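Local coordinates for protein 2-hydroxyisobutyryl-CoA mutase large subunit (Aquincola tertiaricarbonis, PDB 4R3U) that catalyses, together with its small cobalamin-binding subunit, the B12-dependent isomerisation of 2-hydroxyisobutyryl-CoA and (S)-3-hydroxybutyryl-CoA, at residues A321-M324 / K325-G329; S419-V422 / E423-T427; E428-K431 / K432-I436. All blocks are in the same frame, centred on the assembly; numbering follows the deposited sequence.

Interaction 1 (A321-M324 / K325-G329)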
ATOM      1  N   ALA A 321      15.435  17.535 -19.038  1.00 33.56           N
ATOM      2  CA  ALA A 321      15.715  18.975 -18.963  1.00 34.41           C
ATOM      3  C   ALA A 321      17.051  19.305 -19.633  1.00 38.67           C
ATOM      4  O   ALA A 321      17.093  20.188 -20.507  1.00 37.30           O
ATOM      5  CB  ALA A 321      15.732  19.437 -17.526  1.00 34.64           C
ATOM      6  N   LYS A 322      18.122  18.542 -19.259  1.00 33.51           N
ATOM      7  CA  LYS A 322      19.478  18.722 -19.765  1.00 33.47           C
ATOM      8  C   LYS A 322      19.578  18.543 -21.274  1.00 36.54           C
ATOM      9  O   LYS A 322      20.251  19.334 -21.923  1.00 35.47           O
ATOM     10  CB  LYS A 322      20.476  17.838 -18.998  1.00 34.34           C
ATOM     11  CG  LYS A 322      20.713  18.330 -17.580  1.00 36.95           C
ATOM     12  CD  LYS A 322      21.566  17.398 -16.728  1.00 39.17           C
ATOM     13  CE  LYS A 322      21.935  18.098 -15.436  1.00 32.68           C
ATOM     14  NZ  LYS A 322      22.941  17.338 -14.648  1.00 40.86           N
ATOM     15  N   ILE A 323      18.872  17.531 -21.826  1.00 33.55           N
ATOM     16  CA  ILE A 323      18.853  17.199 -23.264  1.00 32.61           C
ATOM     17  C   ILE A 323      18.212  18.338 -24.053  1.00 36.45           C
ATOM     18  O   ILE A 323      18.800  18.822 -25.017  1.00 36.85           O
ATOM     19  CB  ILE A 323      18.144  15.833 -23.516  1.00 33.67           C
ATOM     20  CG1 ILE A 323      18.971  14.645 -22.957  1.00 33.64           C
ATOM     21  CG2 ILE A 323      17.819  15.620 -24.989  1.00 33.66           C
ATOM     22  CD1 ILE A 323      18.098  13.294 -22.775  1.00 33.29           C
ATOM     23  N   MET A 324      17.009  18.761 -23.633  1.00 33.17           N
ATOM     24  CA  MET A 324      16.235  19.833 -24.259  1.00 33.76           C
ATOM     25  C   MET A 324      16.972  21.176 -24.260  1.00 37.99           C
ATOM     26  O   MET A 324      17.067  21.816 -25.316  1.00 38.75           O
ATOM     27  CB  MET A 324      14.830  19.926 -23.625  1.00 35.49           C
ATOM     28  CG  MET A 324      13.995  18.650 -23.799  1.00 37.84           C
ATOM     29  SD  MET A 324      13.965  17.907 -25.476  1.00 42.43           S
ATOM     30  CE  MET A 324      12.834  18.930 -26.243  1.00 39.33           C
ATOM     31  N   LYS A 325      17.575  21.548 -23.117  1.00 34.35           N
ATOM     32  CA  LYS A 325      18.354  22.772 -22.992  1.00 36.45           C
ATOM     33  C   LYS A 325      19.679  22.687 -23.723  1.00 41.67           C
ATOM     34  O   LYS A 325      19.940  23.525 -24.588  1.00 42.54           O
ATOM     35  CB  LYS A 325      18.593  23.151 -21.512  1.00 39.86           C
ATOM     36  CG  LYS A 325      19.177  24.561 -21.347  1.00 49.31           C
ATOM     37  CD  LYS A 325      19.919  24.751 -20.030  1.00 55.89           C
ATOM     38  CE  LYS A 325      19.879  26.187 -19.613  1.00 66.23           C
ATOM     39  NZ  LYS A 325      20.107  26.334 -18.153  1.00 74.34           N
ATOM     40  N   GLU A 326      20.537  21.712 -23.344  1.00 37.78           N
ATOM     41  CA  GLU A 326      21.891  21.584 -23.882  1.00 38.28           C
ATOM     42  C   GLU A 326      22.000  21.061 -25.285  1.00 46.09           C
ATOM     43  O   GLU A 326      22.760  21.634 -26.078  1.00 48.76           O
ATOM     44  CB  GLU A 326      22.833  20.837 -22.925  1.00 38.97           C
ATOM     45  CG  GLU A 326      22.962  21.456 -21.532  1.00 47.75           C
ATOM     46  CD  GLU A 326      23.506  22.866 -21.344  1.00 66.32           C
ATOM     47  OE1 GLU A 326      24.395  23.283 -22.126  1.00 63.07           O
ATOM     48  OE2 GLU A 326      23.099  23.525 -20.359  1.00 62.44           O
ATOM     49  N   ARG A 327      21.251  19.992 -25.613  1.00 41.61           N
ATOM     50  CA  ARG A 327      21.312  19.374 -26.934  1.00 41.32           C
ATOM     51  C   ARG A 327      20.380  20.035 -27.960  1.00 45.45           C
ATOM     52  O   ARG A 327      20.744  20.140 -29.126  1.00 46.07           O
ATOM     53  CB  ARG A 327      21.047  17.861 -26.820  1.00 39.49           C
ATOM     54  CG  ARG A 327      21.300  17.076 -28.106  1.00 43.24           C
ATOM     55  CD  ARG A 327      20.483  15.801 -28.142  1.00 46.34           C
ATOM     56  NE  ARG A 327      20.732  15.081 -29.382  1.00 56.67           N
ATOM     57  CZ  ARG A 327      21.466  13.978 -29.456  1.00 64.84           C
ATOM     58  NH1 ARG A 327      21.678  13.397 -30.619  1.00 47.99           N
ATOM     59  NH2 ARG A 327      21.921  13.399 -28.351  1.00 56.79           N
ATOM     60  N   PHE A 328      19.175  20.434 -27.555  1.00 40.21           N
ATOM     61  CA  PHE A 328      18.270  21.018 -28.529  1.00 38.95           C
ATOM     62  C   PHE A 328      18.231  22.538 -28.555  1.00 43.00           C
ATOM     63  O   PHE A 328      17.709  23.120 -29.511  1.00 42.77           O
ATOM     64  CB  PHE A 328      16.884  20.341 -28.504  1.00 38.58           C
ATOM     65  CG  PHE A 328      16.965  18.870 -28.864  1.00 38.34           C
ATOM     66  CD1 PHE A 328      17.379  18.463 -30.137  1.00 42.39           C
ATOM     67  CD2 PHE A 328      16.675  17.891 -27.923  1.00 37.86           C
ATOM     68  CE1 PHE A 328      17.476  17.099 -30.462  1.00 42.19           C
ATOM     69  CE2 PHE A 328      16.758  16.525 -28.251  1.00 39.52           C
ATOM     70  CZ  PHE A 328      17.152  16.140 -29.515  1.00 38.82           C
ATOM     71  N   GLY A 329      18.844  23.163 -27.543  1.00 39.12           N
ATOM     72  CA  GLY A 329      18.903  24.608 -27.403  1.00 38.71           C
ATOM     73  C   GLY A 329      17.564  25.246 -27.105  1.00 42.78           C
ATOM     74  O   GLY A 329      17.294  26.364 -27.545  1.00 44.59           O
TER
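Phe328 folds its ring back against Ile323 and Met324 where helix 306-327, the helix of a beta-alpha-beta unit between strands 298-302 and 340-344 of the TIM barrel, runs out. Followed outward, the side chain begins with Phe328 CB, 3.5 Å from Met324 O. Because CG stands anti to its own carbonyl carbon (chi1 -62°), the ring is sent back along the last turn. Phe328 CD2 comes 3.7 Å from Met324 SD, a Met-aromatic contact in which the sulfur approaches obliquely. One atom further along, Phe328 CE2 meets Ile323 CG2 at 3.5 Å, the isoleucine and the ring lying side by side. Over one ring face, near the rim, sits CD of the neighbouring Arg327. The bend at chi2 (-47°) brings Met324 SD to the ring.

The backbone widens here into a pi-type turn. Ile323 O accepts from two donors, Arg327 N at 2.8 Å and Phe328 N at 3.0 Å, the second lying in the carbonyl plane; the bond from Phe328 N to Met324 O is weak. Gly329 then leaves the helix with positive phi. Val279 and Asn280 of helix 264-283 also touch the phenylalanine. The chemistry is therefore divided: one carbonyl serves two amide N-H groups at the widened last turn, while the side chains beside it meet through carbon and sulfur.

Interaction 2 (S419-V422 / E423-T427)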
ATOM      1  N   SER A 419      17.043  12.905   0.405  1.00 27.33           N
ATOM      2  CA  SER A 419      17.310  11.537   0.859  1.00 25.72           C
ATOM      3  C   SER A 419      18.642  11.107   0.272  1.00 31.27           C
ATOM      4  O   SER A 419      18.831  11.160  -0.953  1.00 30.28           O
ATOM      5  CB  SER A 419      16.202  10.588   0.406  1.00 25.78           C
ATOM      6  OG  SER A 419      16.605   9.230   0.427  1.00 31.88           O
ATOM      7  N   TYR A 420      19.585  10.733   1.145  1.00 28.47           N
ATOM      8  CA  TYR A 420      20.908  10.334   0.689  1.00 29.32           C
ATOM      9  C   TYR A 420      20.867   9.208  -0.349  1.00 30.99           C
ATOM     10  O   TYR A 420      21.520   9.308  -1.381  1.00 31.12           O
ATOM     11  CB  TYR A 420      21.812  10.007   1.875  1.00 31.65           C
ATOM     12  CG  TYR A 420      21.872  11.075   2.946  1.00 33.83           C
ATOM     13  CD1 TYR A 420      22.060  12.419   2.615  1.00 36.69           C
ATOM     14  CD2 TYR A 420      21.804  10.738   4.297  1.00 34.36           C
ATOM     15  CE1 TYR A 420      22.149  13.400   3.603  1.00 38.99           C
ATOM     16  CE2 TYR A 420      21.933  11.703   5.293  1.00 36.33           C
ATOM     17  CZ  TYR A 420      22.105  13.033   4.943  1.00 46.97           C
ATOM     18  OH  TYR A 420      22.184  13.962   5.951  1.00 50.01           O
ATOM     19  N   TYR A 421      20.024   8.202  -0.116  1.00 25.88           N
ATOM     20  CA  TYR A 421      19.834   7.058  -0.994  1.00 24.83           C
ATOM     21  C   TYR A 421      19.155   7.465  -2.294  1.00 29.12           C
ATOM     22  O   TYR A 421      19.712   7.188  -3.367  1.00 30.42           O
ATOM     23  CB  TYR A 421      19.082   5.920  -0.254  1.00 25.47           C
ATOM     24  CG  TYR A 421      18.640   4.749  -1.114  1.00 27.00           C
ATOM     25  CD1 TYR A 421      19.482   4.215  -2.097  1.00 29.14           C
ATOM     26  CD2 TYR A 421      17.400   4.143  -0.919  1.00 26.28           C
ATOM     27  CE1 TYR A 421      19.069   3.167  -2.915  1.00 27.68           C
ATOM     28  CE2 TYR A 421      16.986   3.071  -1.715  1.00 26.74           C
ATOM     29  CZ  TYR A 421      17.817   2.599  -2.725  1.00 36.90           C
ATOM     30  OH  TYR A 421      17.406   1.558  -3.532  1.00 41.15           O
ATOM     31  N   VAL A 422      17.975   8.133  -2.217  1.00 22.88           N
ATOM     32  CA  VAL A 422      17.216   8.523  -3.407  1.00 21.12           C
ATOM     33  C   VAL A 422      18.047   9.475  -4.255  1.00 27.54           C
ATOM     34  O   VAL A 422      18.136   9.280  -5.468  1.00 29.11           O
ATOM     35  CB  VAL A 422      15.773   9.023  -3.081  1.00 25.33           C
ATOM     36  CG1 VAL A 422      14.981   9.406  -4.347  1.00 24.86           C
ATOM     37  CG2 VAL A 422      15.003   7.990  -2.261  1.00 23.73           C
ATOM     38  N   GLU A 423      18.751  10.424  -3.620  1.00 24.51           N
ATOM     39  CA  GLU A 423      19.616  11.360  -4.347  1.00 24.34           C
ATOM     40  C   GLU A 423      20.797  10.714  -5.069  1.00 28.83           C
ATOM     41  O   GLU A 423      21.046  11.051  -6.225  1.00 28.87           O
ATOM     42  CB  GLU A 423      20.018  12.586  -3.514  1.00 25.85           C
ATOM     43  CG  GLU A 423      18.859  13.497  -3.114  1.00 26.85           C
ATOM     44  CD  GLU A 423      17.960  14.124  -4.167  1.00 35.82           C
ATOM     45  OE1 GLU A 423      18.186  13.927  -5.383  1.00 33.39           O
ATOM     46  OE2 GLU A 423      17.007  14.823  -3.759  1.00 31.98           O
ATOM     47  N   ALA A 424      21.468   9.741  -4.422  1.00 25.79           N
ATOM     48  CA  ALA A 424      22.588   8.979  -4.981  1.00 25.82           C
ATOM     49  C   ALA A 424      22.111   8.094  -6.123  1.00 30.65           C
ATOM     50  O   ALA A 424      22.761   8.044  -7.172  1.00 31.06           O
ATOM     51  CB  ALA A 424      23.235   8.134  -3.895  1.00 27.17           C
ATOM     52  N   LEU A 425      20.952   7.417  -5.933  1.00 28.19           N
ATOM     53  CA  LEU A 425      20.351   6.570  -6.959  1.00 28.56           C
ATOM     54  C   LEU A 425      19.852   7.393  -8.155  1.00 29.88           C
ATOM     55  O   LEU A 425      20.066   6.967  -9.294  1.00 29.37           O
ATOM     56  CB  LEU A 425      19.233   5.700  -6.353  1.00 28.65           C
ATOM     57  CG  LEU A 425      18.885   4.388  -7.086  1.00 34.39           C
ATOM     58  CD1 LEU A 425      20.154   3.558  -7.448  1.00 35.41           C
ATOM     59  CD2 LEU A 425      17.907   3.567  -6.271  1.00 35.38           C
ATOM     60  N   THR A 426      19.233   8.590  -7.897  1.00 24.51           N
ATOM     61  CA  THR A 426      18.797   9.523  -8.952  1.00 24.89           C
ATOM     62  C   THR A 426      20.027   9.885  -9.817  1.00 31.14           C
ATOM     63  O   THR A 426      19.962   9.835 -11.052  1.00 29.58           O
ATOM     64  CB  THR A 426      18.172  10.797  -8.335  1.00 30.28           C
ATOM     65  OG1 THR A 426      17.034  10.440  -7.543  1.00 27.28           O
ATOM     66  CG2 THR A 426      17.804  11.855  -9.385  1.00 25.07           C
ATOM     67  N   THR A 427      21.157  10.194  -9.147  1.00 29.57           N
ATOM     68  CA  THR A 427      22.407  10.557  -9.827  1.00 30.86           C
ATOM     69  C   THR A 427      23.042   9.394 -10.625  1.00 33.77           C
ATOM     70  O   THR A 427      23.592   9.626 -11.708  1.00 33.74           O
ATOM     71  CB  THR A 427      23.326  11.332  -8.869  1.00 31.44           C
ATOM     72  OG1 THR A 427      22.635  12.522  -8.436  1.00 26.20           O
ATOM     73  CG2 THR A 427      24.655  11.686  -9.500  1.00 25.89           C
TER
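The contact is the capped N-terminal start of helix 420-442, with Ser419 at the N-cap and Thr426 bonding back to Val422 O one turn later. Ser419 OG accepts from Val422 N at 3.2 Å, in a nearly straight bond (168°), and so serves an amide N-H of the first turn that has no preceding helical carbonyl. The same OG is hydrogen-bonded to Pro415 O of the second subunit, which places the cap at the interface between two copies of this protein. Ser419 O opens the alpha-helical ladder by accepting from Glu423 N at 2.8 Å; Glu423 CG bends back to 3.2 Å from that same oxygen, while the carboxylate forms a salt bridge with Arg314.

One turn on, Val422 O is gripped twice by a single residue. Thr426 N donates to Val422 O at 2.8 Å, and Thr426 OG1 reaches the same Val422 O at 2.6 Å from above the carbonyl plane. The hydroxyl reaches it because OG1 lies beside the threonine's own backbone N, anti to the carbonyl carbon (chi1 -60°). A valine in place of Thr426, lacking the hydroxyl, would probably leave Val422 O with the amide as its one donor here and take from Arg314 a weak hydrogen-bond partner.

On another side of the helix, Leu425 CD2 packs alongside the end of Tyr421, 3.4 Å from Tyr421 OH and 3.6 Å from Tyr421 CE1. The tyrosine ring also meets Tyr61, and Leu425 touches Ala311 of helix 306-327. Hydroxyls thus answer backbone polarity at this buried helix start, one accepting from an amide and one donating to a carbonyl, while Leu425 CD2 packs on the phenol end of Tyr421.

Interaction 3 (E428-K431 / K432-I436)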
ATOM      1  N   GLU A 428      22.957   8.166 -10.079  1.00 30.10           N
ATOM      2  CA  GLU A 428      23.457   6.930 -10.689  1.00 30.54           C
ATOM      3  C   GLU A 428      22.658   6.651 -11.960  1.00 36.27           C
ATOM      4  O   GLU A 428      23.258   6.437 -13.017  1.00 38.19           O
ATOM      5  CB  GLU A 428      23.392   5.747  -9.704  1.00 31.44           C
ATOM      6  CG  GLU A 428      24.738   5.393  -9.102  1.00 52.15           C
ATOM      7  CD  GLU A 428      25.762   4.861 -10.099  1.00 82.81           C
ATOM      8  OE1 GLU A 428      26.659   5.640 -10.499  1.00 78.13           O
ATOM      9  OE2 GLU A 428      25.662   3.672 -10.489  1.00 69.09           O
ATOM     10  N   TYR A 429      21.312   6.749 -11.883  1.00 31.52           N
ATOM     11  CA  TYR A 429      20.441   6.597 -13.047  1.00 30.52           C
ATOM     12  C   TYR A 429      20.786   7.590 -14.174  1.00 35.58           C
ATOM     13  O   TYR A 429      20.974   7.156 -15.308  1.00 36.65           O
ATOM     14  CB  TYR A 429      18.947   6.666 -12.657  1.00 29.72           C
ATOM     15  CG  TYR A 429      18.368   5.287 -12.494  1.00 30.49           C
ATOM     16  CD1 TYR A 429      17.826   4.601 -13.588  1.00 32.56           C
ATOM     17  CD2 TYR A 429      18.496   4.597 -11.289  1.00 30.32           C
ATOM     18  CE1 TYR A 429      17.382   3.285 -13.466  1.00 32.16           C
ATOM     19  CE2 TYR A 429      18.041   3.291 -11.153  1.00 30.00           C
ATOM     20  CZ  TYR A 429      17.479   2.642 -12.241  1.00 34.19           C
ATOM     21  OH  TYR A 429      17.087   1.336 -12.112  1.00 32.74           O
ATOM     22  N   GLU A 430      20.947   8.891 -13.838  1.00 31.62           N
ATOM     23  CA  GLU A 430      21.308   9.982 -14.750  1.00 31.58           C
ATOM     24  C   GLU A 430      22.554   9.637 -15.592  1.00 37.33           C
ATOM     25  O   GLU A 430      22.485   9.600 -16.817  1.00 35.33           O
ATOM     26  CB  GLU A 430      21.530  11.272 -13.947  1.00 33.06           C
ATOM     27  CG  GLU A 430      21.759  12.483 -14.832  1.00 42.69           C
ATOM     28  CD  GLU A 430      22.430  13.674 -14.186  1.00 51.18           C
ATOM     29  OE1 GLU A 430      22.624  14.690 -14.891  1.00 52.89           O
ATOM     30  OE2 GLU A 430      22.823  13.573 -13.002  1.00 41.12           O
ATOM     31  N   LYS A 431      23.671   9.334 -14.910  1.00 36.73           N
ATOM     32  CA  LYS A 431      24.942   8.967 -15.516  1.00 37.57           C
ATOM     33  C   LYS A 431      24.813   7.713 -16.394  1.00 40.01           C
ATOM     34  O   LYS A 431      25.277   7.726 -17.537  1.00 40.97           O
ATOM     35  CB  LYS A 431      26.035   8.819 -14.445  1.00 41.38           C
ATOM     36  CG  LYS A 431      26.375  10.147 -13.765  1.00 63.87           C
ATOM     37  CD  LYS A 431      27.237   9.977 -12.518  1.00 80.68           C
ATOM     38  CE  LYS A 431      27.613  11.299 -11.876  1.00 89.59           C
ATOM     39  NZ  LYS A 431      28.266  11.120 -10.545  1.00 88.35           N
ATOM     40  N   LYS A 432      24.146   6.659 -15.883  1.00 33.84           N
ATOM     41  CA  LYS A 432      23.939   5.398 -16.613  1.00 31.73           C
ATOM     42  C   LYS A 432      23.060   5.597 -17.826  1.00 32.01           C
ATOM     43  O   LYS A 432      23.334   4.993 -18.866  1.00 30.50           O
ATOM     44  CB  LYS A 432      23.423   4.275 -15.701  1.00 32.64           C
ATOM     45  CG  LYS A 432      24.430   3.749 -14.671  1.00 39.97           C
ATOM     46  CD  LYS A 432      25.486   2.812 -15.243  1.00 46.39           C
ATOM     47  CE  LYS A 432      26.688   2.747 -14.325  1.00 60.90           C
ATOM     48  NZ  LYS A 432      27.891   2.194 -15.008  1.00 70.77           N
ATOM     49  N   ILE A 433      22.052   6.502 -17.725  1.00 28.17           N
ATOM     50  CA  ILE A 433      21.165   6.879 -18.843  1.00 27.58           C
ATOM     51  C   ILE A 433      21.983   7.590 -19.930  1.00 31.88           C
ATOM     52  O   ILE A 433      21.894   7.205 -21.095  1.00 32.00           O
ATOM     53  CB  ILE A 433      19.960   7.751 -18.380  1.00 29.94           C
ATOM     54  CG1 ILE A 433      18.850   6.901 -17.701  1.00 27.21           C
ATOM     55  CG2 ILE A 433      19.384   8.625 -19.526  1.00 32.08           C
ATOM     56  CD1 ILE A 433      18.006   7.708 -16.612  1.00 19.93           C
ATOM     57  N   PHE A 434      22.784   8.613 -19.550  1.00 28.60           N
ATOM     58  CA  PHE A 434      23.585   9.363 -20.522  1.00 29.83           C
ATOM     59  C   PHE A 434      24.586   8.497 -21.277  1.00 37.46           C
ATOM     60  O   PHE A 434      24.746   8.656 -22.490  1.00 39.75           O
ATOM     61  CB  PHE A 434      24.226  10.616 -19.909  1.00 31.13           C
ATOM     62  CG  PHE A 434      23.252  11.752 -19.772  1.00 31.35           C
ATOM     63  CD1 PHE A 434      22.526  12.203 -20.867  1.00 34.33           C
ATOM     64  CD2 PHE A 434      23.065  12.384 -18.548  1.00 32.41           C
ATOM     65  CE1 PHE A 434      21.599  13.234 -20.728  1.00 35.20           C
ATOM     66  CE2 PHE A 434      22.130  13.413 -18.411  1.00 33.93           C
ATOM     67  CZ  PHE A 434      21.412  13.835 -19.496  1.00 31.70           C
ATOM     68  N   GLU A 435      25.203   7.554 -20.551  1.00 32.56           N
ATOM     69  CA  GLU A 435      26.147   6.540 -20.985  1.00 33.06           C
ATOM     70  C   GLU A 435      25.475   5.657 -22.070  1.00 37.61           C
ATOM     71  O   GLU A 435      26.103   5.386 -23.084  1.00 40.83           O
ATOM     72  CB  GLU A 435      26.478   5.717 -19.737  1.00 34.77           C
ATOM     73  CG  GLU A 435      27.849   5.101 -19.640  1.00 50.12           C
ATOM     74  CD  GLU A 435      28.099   4.634 -18.223  1.00 65.17           C
ATOM     75  OE1 GLU A 435      27.736   3.479 -17.904  1.00 53.91           O
ATOM     76  OE2 GLU A 435      28.604   5.445 -17.410  1.00 54.95           O
ATOM     77  N   ILE A 436      24.191   5.258 -21.883  1.00 31.61           N
ATOM     78  CA  ILE A 436      23.433   4.474 -22.866  1.00 31.05           C
ATOM     79  C   ILE A 436      23.109   5.305 -24.107  1.00 36.33           C
ATOM     80  O   ILE A 436      23.346   4.853 -25.231  1.00 37.05           O
ATOM     81  CB  ILE A 436      22.169   3.805 -22.265  1.00 32.51           C
ATOM     82  CG1 ILE A 436      22.537   2.752 -21.170  1.00 32.23           C
ATOM     83  CG2 ILE A 436      21.232   3.232 -23.378  1.00 31.01           C
ATOM     84  CD1 ILE A 436      21.304   1.861 -20.657  1.00 37.34           C
TER
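Glu430 and Phe434 meet one turn apart in the middle of helix 420-442, an alpha helix that packs on helix 306-327 of the TIM barrel. Glu430 CG approaches Phe434 CE2 at 3.7 Å, and Glu430 OE1 lies at the edge of the ring in its plane, 3.8 Å from Phe434 CE2. Carboxylate and ring planes are turned 62° apart. The glutamate runs extended, with CG anti to the backbone N (chi1 -174°), which carries the carboxylate past the edge of the phenylalanine ring toward helix 306-327. In the backbone, Phe434 N donates to Glu430 O at 2.9 Å.

An apolar pair, Tyr429 and Ile433, has the same i to i+4 spacing, Ile433 CD1 standing at the edge of the Tyr429 ring.

Further out, two cations of helix 306-327 hold the carboxylate: Lys322 pairs with OE1 and Arg318 with OE2, which would probably stabilise its negative charge. Cys319 touches both Glu430 and Phe434. Tyr429 is positioned by stacking on Phe55 and by a hydrogen bond between its hydroxyl group and Glu308. Along the more exposed side, Lys432 forms a salt bridge with Glu435, in which Lys432 NZ lies 3.2 Å from Glu435 OE1, which accepts through its syn lone pair.

From the N terminus, interaction 1 comes first, at the C-terminal end of helix 306-327; interactions 2 and 3 then follow in succession on helix 420-442. Each joins adjoining segments, so none closes a long loop, and the three run in series without nesting or crossing. Interaction 2 starts its helix beside the second subunit, and interaction 3 continues it directly, with about 13 Å between centres. The two helices meet between interactions 1 and 3, joined by the salt bridge of Lys322 with Glu430 and by Ile323 CG1 packing on Phe434 CE1. Interactions 1 and 2 do not touch, although Val422, Leu425 and Thr426 also pack on helix 306-327.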